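Local coordinates for protein DsbA-like disulfide oxidoreductase (PDB 6EEZ) that catalyses thiol-disulfide exchange and acts as a homotrimeric disulfide isomerase in a Wolbachia endosymbiont of Drosophila, at residues L86-L91 / D127-S132; F97-A102 / D117-I122; L23-S28 / E141-N146; D42-H47 / N76-A81. All coordinates share one frame; numbering follows the deposited sequence. Where two conformers were deposited one is given.

Contact 1 (L86-L91 / D127-S132); sequences LAVYFL and DDFNDS
Ser132 supplies the one polar link between helix 86-91 and helix 127-132, donating from OG to the backbone carbonyl Ala87 O. The modelled separation of Ser132 OG and Ala87 O, 2.4 Å, is very short, so its exact length is doubtful. With OG anti to its own N (chi1 -173°), the hydroxyl reaches across to the neighbouring helix, while Ser132 N keeps its bond to Asp128 O.

The remaining contacts are van der Waals. Leu91 sets its fork over the backbone between Asp128 and Ser132: both methyls, CD1 and CD2, rest against the Asp128 carbonyl, 3.3 Å from Asp128 O, and Leu91 CG lies 3.5 Å from Ser132 CB. Leu91 CD1 also comes within 3.9 Å of Phe129 CA. The apolar side-chain pairs centre on Phe129. One turn before Leu91, Val88 CG2 meets the edge of the Phe129 ring near its plane, 4.2 Å from CE1. Ala87 CB approaches the same Phe129 CE1 atom obliquely. The ring is buried further by Leu116 and Val119 of helix 112-121.

The two axes approach to 8.9 Å at 106° between their directions, a steep crossing in which small residues, Ala87 and Ser132, sit where the backbones are nearest. Such packing belongs to the all-helical insertion that DsbA-like proteins carry within a thioredoxin fold.

Contact 2 (F97-A102 / D117-I122); sequences FDFHHA and DIVKNI
Phe99 of helix 97-102 packs against Ile118, Val119 and Ile122, which line one side of helix 117-121 and its end. The two successive helices, part of the helical insertion of a DsbA-like thioredoxin fold, run at 135° to each other with axes 9.8 Å apart, held by van der Waals packing of mostly apolar side chains.

Ile118 comes first. Its CG2 branch, anti to the backbone N, drops between two partners: it stands 3.5 Å from Phe99 CD1 and 3.7 Å from Ala102 CB. The Ile118 and Phe99 side chains cross at about a right angle, the methyl meeting the ring obliquely. The longer arm of Ile118 ends at CD1, 4.0 Å from Ala102 O, while His106 packs against the same side chain.

One residue on, Val119 turns CG2 to the far part of the ring, 4.0 Å from Phe99 CE1. Ser84, Ala85 and Val88 of helix 76-91 also touch the Phe99 side chain, which makes it a junction of three helices.

Ile122 is the first residue to leave helical backbone angles, and its carbonyl receives Lys95 NZ. Its CG1 lies between the backbone N and the carbonyl carbon (chi1 65°), directing CD1 to the ring edge near the plane, 3.9 Å from Phe99 CB. The other branch, Ile122 CG2, touches the aliphatic part of Asp98, 3.9 Å from its CB.

Contact 3 (L23-S28 / E141-N146); sequences LTYPYS and EQMINN
The Tyr25 ring has the carbonyl oxygen of Met143 at its edge, in the ring plane, and the bent end of the Met143 side chain lying obliquely against it. Met143 SD sits 5.1 Å from the ring centroid, 27° off the normal, a Met-aromatic contact. Arg69 adds a cation-pi interaction with the same ring.

Of the methionine side-chain atoms the terminal methyl comes nearest, with Met143 CE 3.4 Å from Tyr25 CD1. The fold at chi3 (73°) brings this methyl back toward the loop, where it also touches the backbone at Thr24 O, 3.5 Å away, and more loosely Pro26 CD. At the other end of the side chain Met143 CB packs 3.6 Å from Tyr25 CE1. The two side chains run antiparallel, the methionine methyl reaching the carbonyl of Thr24 and the phenol hydroxyl that of Met143.

The phenol ends in a hydrogen bond: Tyr25 OH donates to Met143 O at 2.6 Å, in the carbonyl plane and on a lone pair, with a C=O...donor angle of 114°. That oxygen also receives a weak bond from Ser147 OG. Asn146 CB flanks the hydroxyl, 3.4 Å from Tyr25 OH.

Just after the loop, strand 27-29 joins the edge of the central sheet beside strand 65-70, and Pro26 pairs through its backbone with Phe68. Leu86 and Phe90 of helix 76-91 pack on Met143, and Leu86 and Tyr89 on Pro26, so the contact lies where helix 137-154, helix 76-91 and the sheet margin converge.

Contact 4 (D42-H47 / N76-A81); sequences DYSCGH and NASLKA
Ser78 OG works both ways: it donates to Asp42 OD1 and accepts from Ser44 OG. The latter bond is 2.7 Å between Ser44 OG and Ser78 OG; the former is modelled at a very short 2.4 Å between Ser78 OG and Asp42 OD1, a value to be taken with caution. Asp42 OD1 also takes the backbone amide of Ser44, which arrives nearly straight down the C-O bond at 2.8 Å from Ser44 N to Asp42 OD1, forming an Asx turn. The other carboxylate oxygen, Asp42 OD2, accepts from the amides of Ile73 and Leu74, so all the partners together fix the group.

Several backbone groups are satisfied as well. A water bridges the segments, accepting from Tyr43 N at 2.9 Å and donating to Ser78 O at 3.0 Å. Cys45 N bonds to Asp42 O, closing a type I turn, and Tyr43 O receives Lys49 NZ. The Tyr43 ring adds an apolar touch, Tyr43 CD2 to Ala81 CB at 3.9 Å, while its OH has a weak hydrogen bond with Tyr96 OH.

The turn leads into Cys45, N-cap of helix 46-50 and disulfide-bonded to Cys48 in a thioredoxin-type CxxC site. The contact joins the turn after strand 36-41 to the start of helix 76-91, while Ala103 and Leu104 of helix 96-105 pack against Tyr43 and helix 137-154 lies beyond Leu79.

From the N terminus, the loop at 23-28 opens contact 3, the longest closure, completed only at helix 137-154. Everything else falls within it, and no two contacts interleave. Contact 4 comes first, joining the turn before the CxxC helix to the start of helix 76-91. The far end of that helix opens contact 1, which closes on 127-132 and encloses contact 2, between helices 96-105 and 112-121. Contacts 1 and 2 meet through Phe129 with Val119 and Val88 with Phe99, making one helical core. Contact 3 touches contact 1 through Phe90 and Met143. Together they tie the helical insertion to the thioredoxin sheet margin and the active-site turn.

Contact 1 (L86-L91 / D127-S132)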
# COMPACT_ATOMS: atom_id res chain seq x y z
N LEU A 86 5.79 -2.74 -7.85
CA LEU A 86 6.21 -1.45 -8.36
C LEU A 86 6.76 -1.58 -9.79
O LEU A 86 6.70 -0.62 -10.55
CB LEU A 86 7.24 -0.81 -7.44
CG LEU A 86 6.65 -0.32 -6.12
CD1 LEU A 86 7.74 0.18 -5.17
CD2 LEU A 86 5.65 0.78 -6.39
N ALA A 87 7.27 -2.75 -10.17
CA ALA A 87 7.79 -2.93 -11.52
C ALA A 87 6.65 -2.85 -12.53
O ALA A 87 6.83 -2.38 -13.66
CB ALA A 87 8.53 -4.23 -11.65
N VAL A 88 5.48 -3.31 -12.11
CA VAL A 88 4.25 -3.17 -12.87
C VAL A 88 3.78 -1.71 -12.92
O VAL A 88 3.39 -1.20 -13.97
CB VAL A 88 3.14 -4.07 -12.27
CG1 VAL A 88 1.76 -3.71 -12.81
CG2 VAL A 88 3.46 -5.53 -12.52
N TYR A 89 3.79 -1.06 -11.77
CA TYR A 89 3.39 0.34 -11.66
C TYR A 89 4.07 1.23 -12.69
O TYR A 89 3.43 2.05 -13.34
CB TYR A 89 3.69 0.85 -10.25
CG TYR A 89 3.52 2.33 -10.06
CD1 TYR A 89 2.25 2.90 -9.94
CD2 TYR A 89 4.62 3.17 -9.95
CE1 TYR A 89 2.09 4.26 -9.74
CE2 TYR A 89 4.47 4.53 -9.74
CZ TYR A 89 3.20 5.07 -9.63
OH TYR A 89 3.06 6.43 -9.44
N PHE A 90 5.37 1.06 -12.83
CA PHE A 90 6.13 1.92 -13.70
C PHE A 90 5.92 1.60 -15.18
O PHE A 90 6.15 2.46 -16.02
CB PHE A 90 7.60 1.86 -13.33
CG PHE A 90 7.93 2.66 -12.11
CD1 PHE A 90 7.92 4.05 -12.16
CD2 PHE A 90 8.23 2.04 -10.92
CE1 PHE A 90 8.21 4.81 -11.02
CE2 PHE A 90 8.53 2.79 -9.77
CZ PHE A 90 8.52 4.17 -9.83
N LEU A 91 5.49 0.38 -15.48
CA LEU A 91 5.10 0.03 -16.86
C LEU A 91 3.75 0.62 -17.20
O LEU A 91 3.54 1.19 -18.27
CB LEU A 91 5.04 -1.48 -17.06
CG LEU A 91 6.35 -2.26 -17.09
CD1 LEU A 91 6.04 -3.73 -16.96
CD2 LEU A 91 7.12 -1.99 -18.37
N ASP A 127 8.50 -9.98 -20.87
CA ASP A 127 9.69 -9.22 -21.26
C ASP A 127 9.58 -7.74 -20.87
O ASP A 127 10.57 -7.13 -20.46
CB ASP A 127 9.92 -9.35 -22.77
CG ASP A 127 10.68 -10.61 -23.12
OD1 ASP A 127 11.74 -10.84 -22.51
OD2 ASP A 127 10.21 -11.36 -24.00
N ASP A 128 8.39 -7.17 -20.99
CA ASP A 128 8.16 -5.84 -20.47
C ASP A 128 8.37 -5.83 -18.96
O ASP A 128 8.84 -4.84 -18.38
CB ASP A 128 6.75 -5.35 -20.80
CG ASP A 128 6.58 -5.02 -22.27
OD1 ASP A 128 7.50 -4.40 -22.84
OD2 ASP A 128 5.53 -5.37 -22.84
N PHE A 129 8.03 -6.95 -18.32
CA PHE A 129 8.09 -7.04 -16.87
C PHE A 129 9.54 -7.17 -16.43
O PHE A 129 9.96 -6.52 -15.47
CB PHE A 129 7.25 -8.22 -16.36
CG PHE A 129 7.40 -8.48 -14.88
CD1 PHE A 129 6.74 -7.69 -13.95
CD2 PHE A 129 8.20 -9.52 -14.42
CE1 PHE A 129 6.88 -7.93 -12.58
CE2 PHE A 129 8.34 -9.77 -13.06
CZ PHE A 129 7.69 -8.97 -12.14
N ASN A 130 10.32 -7.99 -17.14
CA ASN A 130 11.72 -8.16 -16.79
C ASN A 130 12.51 -6.87 -17.01
O ASN A 130 13.38 -6.54 -16.20
CB ASN A 130 12.35 -9.31 -17.58
CG ASN A 130 11.85 -10.68 -17.13
OD1 ASN A 130 11.30 -10.82 -16.04
ND2 ASN A 130 12.07 -11.70 -17.96
N ASP A 131 12.21 -6.14 -18.07
CA ASP A 131 12.92 -4.90 -18.36
C ASP A 131 12.58 -3.83 -17.32
O ASP A 131 13.39 -2.96 -17.02
CB ASP A 131 12.60 -4.37 -19.76
CG ASP A 131 13.00 -5.35 -20.89
OD1 ASP A 131 14.09 -5.97 -20.82
OD2 ASP A 131 12.23 -5.48 -21.86
N SER A 132 11.37 -3.90 -16.76
CA SER A 132 10.94 -2.92 -15.77
C SER A 132 11.68 -3.13 -14.44
O SER A 132 12.13 -2.17 -13.81
CB SER A 132 9.43 -3.00 -15.56
OG SER A 132 8.94 -1.96 -14.73

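Contact 2 (F97-A102 / D117-I122)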
# COMPACT_ATOMS: atom_id res chain seq x y z
N PHE A 97 -3.03 -1.75 -9.23
CA PHE A 97 -4.01 -2.30 -8.30
C PHE A 97 -4.32 -3.77 -8.61
O PHE A 97 -4.64 -4.55 -7.70
CB PHE A 97 -5.31 -1.49 -8.30
CG PHE A 97 -6.33 -1.99 -7.30
CD1 PHE A 97 -6.29 -1.55 -5.98
CD2 PHE A 97 -7.30 -2.91 -7.69
CE1 PHE A 97 -7.21 -2.01 -5.06
CE2 PHE A 97 -8.22 -3.39 -6.77
CZ PHE A 97 -8.19 -2.94 -5.45
N ASP A 98 -4.23 -4.15 -9.89
CA ASP A 98 -4.51 -5.53 -10.29
C ASP A 98 -3.44 -6.48 -9.78
O ASP A 98 -3.75 -7.57 -9.32
CB ASP A 98 -4.61 -5.63 -11.81
CG ASP A 98 -5.80 -4.91 -12.34
OD1 ASP A 98 -6.76 -4.72 -11.58
OD2 ASP A 98 -5.79 -4.56 -13.53
N PHE A 99 -2.19 -6.06 -9.86
CA PHE A 99 -1.12 -6.84 -9.27
C PHE A 99 -1.35 -6.88 -7.77
O PHE A 99 -1.32 -7.94 -7.16
CB PHE A 99 0.25 -6.28 -9.60
CG PHE A 99 1.37 -7.13 -9.08
CD1 PHE A 99 1.86 -8.18 -9.83
CD2 PHE A 99 1.89 -6.91 -7.81
CE1 PHE A 99 2.86 -8.99 -9.34
CE2 PHE A 99 2.90 -7.72 -7.31
CZ PHE A 99 3.39 -8.76 -8.08
N HIS A 100 -1.59 -5.71 -7.18
CA HIS A 100 -1.81 -5.57 -5.75
C HIS A 100 -2.84 -6.56 -5.22
O HIS A 100 -2.57 -7.30 -4.27
CB HIS A 100 -2.26 -4.13 -5.43
CG HIS A 100 -2.76 -3.91 -4.03
ND1 HIS A 100 -1.94 -3.43 -3.02
CD2 HIS A 100 -3.98 -4.07 -3.48
CE1 HIS A 100 -2.64 -3.31 -1.91
NE2 HIS A 100 -3.88 -3.69 -2.16
N HIS A 101 -4.01 -6.57 -5.85
CA HIS A 101 -5.13 -7.35 -5.35
C HIS A 101 -4.89 -8.85 -5.58
O HIS A 101 -5.26 -9.68 -4.73
CB HIS A 101 -6.43 -6.91 -6.03
CG HIS A 101 -7.66 -7.41 -5.34
ND1 HIS A 101 -8.39 -8.48 -5.80
CD2 HIS A 101 -8.27 -6.99 -4.21
CE1 HIS A 101 -9.40 -8.70 -4.99
NE2 HIS A 101 -9.36 -7.81 -4.01
N ALA A 102 -4.28 -9.18 -6.71
CA ALA A 102 -3.92 -10.58 -6.97
C ALA A 102 -2.88 -11.06 -5.97
O ALA A 102 -2.94 -12.19 -5.52
CB ALA A 102 -3.40 -10.76 -8.39
N ASP A 117 2.98 -15.84 -13.02
CA ASP A 117 1.60 -16.22 -13.26
C ASP A 117 0.68 -15.03 -13.03
O ASP A 117 -0.30 -14.85 -13.74
CB ASP A 117 1.18 -17.38 -12.35
CG ASP A 117 1.98 -18.64 -12.59
OD1 ASP A 117 2.44 -18.86 -13.74
OD2 ASP A 117 2.14 -19.41 -11.62
N ILE A 118 1.01 -14.20 -12.04
CA ILE A 118 0.20 -13.03 -11.74
C ILE A 118 0.42 -11.94 -12.78
O ILE A 118 -0.53 -11.29 -13.22
CB ILE A 118 0.50 -12.49 -10.32
CG1 ILE A 118 -0.02 -13.46 -9.26
CG2 ILE A 118 -0.12 -11.09 -10.12
CD1 ILE A 118 0.29 -13.04 -7.81
N VAL A 119 1.67 -11.73 -13.18
CA VAL A 119 1.98 -10.70 -14.15
C VAL A 119 1.33 -11.04 -15.49
O VAL A 119 0.97 -10.16 -16.27
CB VAL A 119 3.50 -10.52 -14.31
CG1 VAL A 119 3.81 -9.52 -15.39
CG2 VAL A 119 4.11 -10.05 -13.01
N LYS A 120 1.16 -12.33 -15.75
CA LYS A 120 0.50 -12.77 -16.97
C LYS A 120 -1.01 -12.60 -16.92
O LYS A 120 -1.63 -12.22 -17.92
CB LYS A 120 0.82 -14.23 -17.26
CG LYS A 120 2.29 -14.52 -17.49
CD LYS A 120 2.91 -13.61 -18.53
CE LYS A 120 4.33 -14.03 -18.84
NZ LYS A 120 4.40 -15.45 -19.36
N ASN A 121 -1.62 -12.91 -15.78
CA ASN A 121 -3.08 -12.89 -15.69
C ASN A 121 -3.66 -11.47 -15.72
O ASN A 121 -4.86 -11.28 -15.93
CB ASN A 121 -3.54 -13.61 -14.42
CG ASN A 121 -3.29 -15.09 -14.47
OD1 ASN A 121 -3.34 -15.72 -15.54
ND2 ASN A 121 -3.01 -15.68 -13.32
N ILE A 122 -2.80 -10.47 -15.52
CA ILE A 122 -3.26 -9.08 -15.49
C ILE A 122 -2.90 -8.32 -16.77
O ILE A 122 -3.10 -7.11 -16.83
CB ILE A 122 -2.69 -8.34 -14.27
CG1 ILE A 122 -1.17 -8.21 -14.35
CG2 ILE A 122 -3.10 -9.07 -13.00
CD1 ILE A 122 -0.57 -7.34 -13.23

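Contact 3 (L23-S28 / E141-N146)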
# COMPACT_ATOMS: atom_id res chain seq x y z
N LEU A 23 3.75 12.00 -3.54
CA LEU A 23 2.94 11.83 -4.74
C LEU A 23 3.53 10.81 -5.73
O LEU A 23 2.87 10.43 -6.67
CB LEU A 23 2.76 13.18 -5.45
CG LEU A 23 1.81 14.24 -4.84
CD1 LEU A 23 0.50 13.62 -4.41
CD2 LEU A 23 2.44 14.96 -3.67
N THR A 24 4.76 10.36 -5.52
CA THR A 24 5.41 9.43 -6.45
C THR A 24 5.03 7.96 -6.21
O THR A 24 5.50 7.06 -6.91
CB THR A 24 6.94 9.53 -6.38
OG1 THR A 24 7.37 9.08 -5.10
CG2 THR A 24 7.42 10.95 -6.59
N TYR A 25 4.18 7.72 -5.23
CA TYR A 25 3.78 6.35 -4.90
C TYR A 25 2.44 6.02 -5.56
O TYR A 25 1.70 6.93 -5.87
CB TYR A 25 3.69 6.17 -3.38
CG TYR A 25 5.04 5.97 -2.74
CD1 TYR A 25 5.62 4.71 -2.67
CD2 TYR A 25 5.74 7.05 -2.20
CE1 TYR A 25 6.88 4.53 -2.08
CE2 TYR A 25 6.97 6.89 -1.62
CZ TYR A 25 7.54 5.63 -1.55
OH TYR A 25 8.79 5.48 -0.96
N PRO A 26 2.14 4.74 -5.75
CA PRO A 26 0.91 4.40 -6.49
C PRO A 26 -0.33 4.76 -5.72
O PRO A 26 -0.34 4.56 -4.49
CB PRO A 26 0.99 2.87 -6.69
CG PRO A 26 2.39 2.50 -6.39
CD PRO A 26 2.89 3.53 -5.38
N TYR A 27 -1.38 5.20 -6.42
CA TYR A 27 -2.63 5.56 -5.80
C TYR A 27 -3.85 5.17 -6.67
O TYR A 27 -3.76 5.04 -7.89
CB TYR A 27 -2.67 7.07 -5.50
CG TYR A 27 -2.99 7.93 -6.73
CD1 TYR A 27 -4.30 8.15 -7.10
CD2 TYR A 27 -1.99 8.49 -7.49
CE1 TYR A 27 -4.62 8.89 -8.22
CE2 TYR A 27 -2.28 9.26 -8.63
CZ TYR A 27 -3.61 9.45 -8.99
OH TYR A 27 -3.98 10.19 -10.10
N SER A 28 -4.99 5.00 -6.01
CA SER A 28 -6.27 4.86 -6.71
C SER A 28 -7.28 5.82 -6.11
O SER A 28 -7.07 6.36 -5.03
CB SER A 28 -6.79 3.43 -6.61
OG SER A 28 -5.87 2.52 -7.18
N GLU A 141 14.01 0.28 -5.32
CA GLU A 141 14.76 0.05 -4.10
C GLU A 141 14.60 1.26 -3.18
O GLU A 141 14.30 1.12 -2.00
CB GLU A 141 16.23 -0.22 -4.42
CG GLU A 141 17.17 -0.22 -3.20
CD GLU A 141 16.94 -1.40 -2.27
OE1 GLU A 141 16.23 -2.36 -2.66
OE2 GLU A 141 17.48 -1.39 -1.14
N GLN A 142 14.77 2.46 -3.75
CA GLN A 142 14.63 3.71 -3.01
C GLN A 142 13.26 3.86 -2.39
O GLN A 142 13.13 4.25 -1.22
CB GLN A 142 14.92 4.90 -3.92
CG GLN A 142 15.04 6.22 -3.19
CD GLN A 142 15.37 7.38 -4.12
OE1 GLN A 142 14.47 7.98 -4.71
NE2 GLN A 142 16.67 7.71 -4.25
N MET A 143 12.23 3.53 -3.17
CA MET A 143 10.85 3.69 -2.70
C MET A 143 10.53 2.74 -1.56
O MET A 143 9.81 3.10 -0.64
CB MET A 143 9.85 3.47 -3.85
CG MET A 143 9.80 4.61 -4.86
SD MET A 143 8.80 4.21 -6.33
CE MET A 143 7.16 4.29 -5.63
N ILE A 144 11.06 1.52 -1.62
CA ILE A 144 10.75 0.53 -0.60
C ILE A 144 11.51 0.88 0.68
O ILE A 144 10.98 0.74 1.78
CB ILE A 144 11.10 -0.89 -1.08
CG1 ILE A 144 10.02 -1.37 -2.06
CG2 ILE A 144 11.24 -1.85 0.11
CD1 ILE A 144 10.23 -2.75 -2.60
N ASN A 145 12.74 1.34 0.53
CA ASN A 145 13.52 1.75 1.69
C ASN A 145 12.85 2.92 2.38
O ASN A 145 12.78 2.97 3.61
CB ASN A 145 14.94 2.11 1.29
CG ASN A 145 15.79 0.90 1.00
OD1 ASN A 145 15.50 -0.20 1.48
ND2 ASN A 145 16.85 1.09 0.22
N ASN A 146 12.31 3.84 1.58
CA ASN A 146 11.70 5.02 2.15
C ASN A 146 10.44 4.65 2.89
O ASN A 146 10.16 5.21 3.93
CB ASN A 146 11.44 6.08 1.08
CG ASN A 146 12.70 6.85 0.71
OD1 ASN A 146 13.71 6.84 1.44
ND2 ASN A 146 12.66 7.53 -0.42

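Contact 4 (D42-H47 / N76-A81)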
# COMPACT_ATOMS: atom_id res chain seq x y z
N ASP A 42 2.18 -5.60 3.74
CA ASP A 42 3.10 -6.65 3.32
C ASP A 42 2.22 -7.70 2.66
O ASP A 42 1.22 -8.13 3.25
CB ASP A 42 3.86 -7.24 4.51
CG ASP A 42 4.87 -8.29 4.11
OD1 ASP A 42 4.50 -9.30 3.45
OD2 ASP A 42 6.06 -8.09 4.47
N TYR A 43 2.55 -8.09 1.44
CA TYR A 43 1.69 -9.00 0.69
C TYR A 43 1.55 -10.41 1.32
O TYR A 43 0.53 -11.07 1.12
CB TYR A 43 2.20 -9.12 -0.74
CG TYR A 43 1.90 -7.90 -1.56
CD1 TYR A 43 0.59 -7.44 -1.71
CD2 TYR A 43 2.91 -7.22 -2.21
CE1 TYR A 43 0.32 -6.33 -2.46
CE2 TYR A 43 2.64 -6.12 -2.97
CZ TYR A 43 1.35 -5.67 -3.08
OH TYR A 43 1.08 -4.54 -3.83
N SER A 44 2.54 -10.85 2.09
CA SER A 44 2.50 -12.19 2.70
C SER A 44 1.86 -12.18 4.09
O SER A 44 1.73 -13.22 4.73
CB SER A 44 3.91 -12.79 2.81
OG SER A 44 4.67 -12.61 1.61
N CYS A 45 1.45 -11.01 4.56
CA CYS A 45 0.85 -10.88 5.88
C CYS A 45 -0.63 -11.29 5.85
O CYS A 45 -1.41 -10.81 5.03
CB CYS A 45 1.05 -9.44 6.39
SG CYS A 45 -0.29 -8.68 7.29
N GLY A 46 -1.02 -12.19 6.76
CA GLY A 46 -2.38 -12.71 6.81
C GLY A 46 -3.46 -11.63 6.94
O GLY A 46 -4.50 -11.73 6.30
N HIS A 47 -3.23 -10.62 7.80
CA HIS A 47 -4.23 -9.57 7.99
C HIS A 47 -4.24 -8.64 6.80
O HIS A 47 -5.28 -8.11 6.47
CB HIS A 47 -3.99 -8.77 9.28
CG HIS A 47 -4.33 -9.54 10.51
ND1 HIS A 47 -3.42 -10.38 11.12
CD2 HIS A 47 -5.47 -9.65 11.22
CE1 HIS A 47 -3.99 -10.96 12.16
NE2 HIS A 47 -5.24 -10.54 12.24
N ASN A 76 11.92 -12.57 2.29
CA ASN A 76 12.38 -12.52 0.91
C ASN A 76 11.22 -12.54 -0.09
O ASN A 76 11.20 -11.75 -1.05
CB ASN A 76 13.35 -13.69 0.68
CG ASN A 76 13.91 -13.70 -0.72
OD1 ASN A 76 13.84 -14.72 -1.42
ND2 ASN A 76 14.47 -12.58 -1.14
N ALA A 77 10.25 -13.42 0.15
CA ALA A 77 9.05 -13.54 -0.69
C ALA A 77 8.24 -12.22 -0.73
O ALA A 77 7.70 -11.86 -1.78
CB ALA A 77 8.18 -14.69 -0.17
N SER A 78 8.17 -11.51 0.39
CA SER A 78 7.43 -10.25 0.45
C SER A 78 8.15 -9.15 -0.31
O SER A 78 7.53 -8.32 -0.96
CB SER A 78 7.23 -9.81 1.90
OG SER A 78 6.29 -10.63 2.57
N LEU A 79 9.47 -9.15 -0.23
CA LEU A 79 10.28 -8.15 -0.89
C LEU A 79 10.17 -8.32 -2.39
O LEU A 79 10.08 -7.34 -3.11
CB LEU A 79 11.75 -8.27 -0.46
CG LEU A 79 12.73 -7.26 -1.06
CD1 LEU A 79 12.31 -5.83 -0.76
CD2 LEU A 79 14.12 -7.48 -0.50
N LYS A 80 10.18 -9.58 -2.83
CA LYS A 80 9.99 -9.91 -4.24
C LYS A 80 8.64 -9.43 -4.76
O LYS A 80 8.57 -8.79 -5.81
CB LYS A 80 10.09 -11.41 -4.46
CG LYS A 80 11.49 -11.96 -4.38
CD LYS A 80 11.42 -13.45 -4.63
CE LYS A 80 12.78 -14.10 -4.67
NZ LYS A 80 12.61 -15.57 -4.73
N ALA A 81 7.59 -9.75 -4.03
CA ALA A 81 6.25 -9.38 -4.46
C ALA A 81 6.11 -7.86 -4.42
O ALA A 81 5.51 -7.26 -5.31
CB ALA A 81 5.20 -10.07 -3.61
O HOH W 1 5.08 -7.22 0.31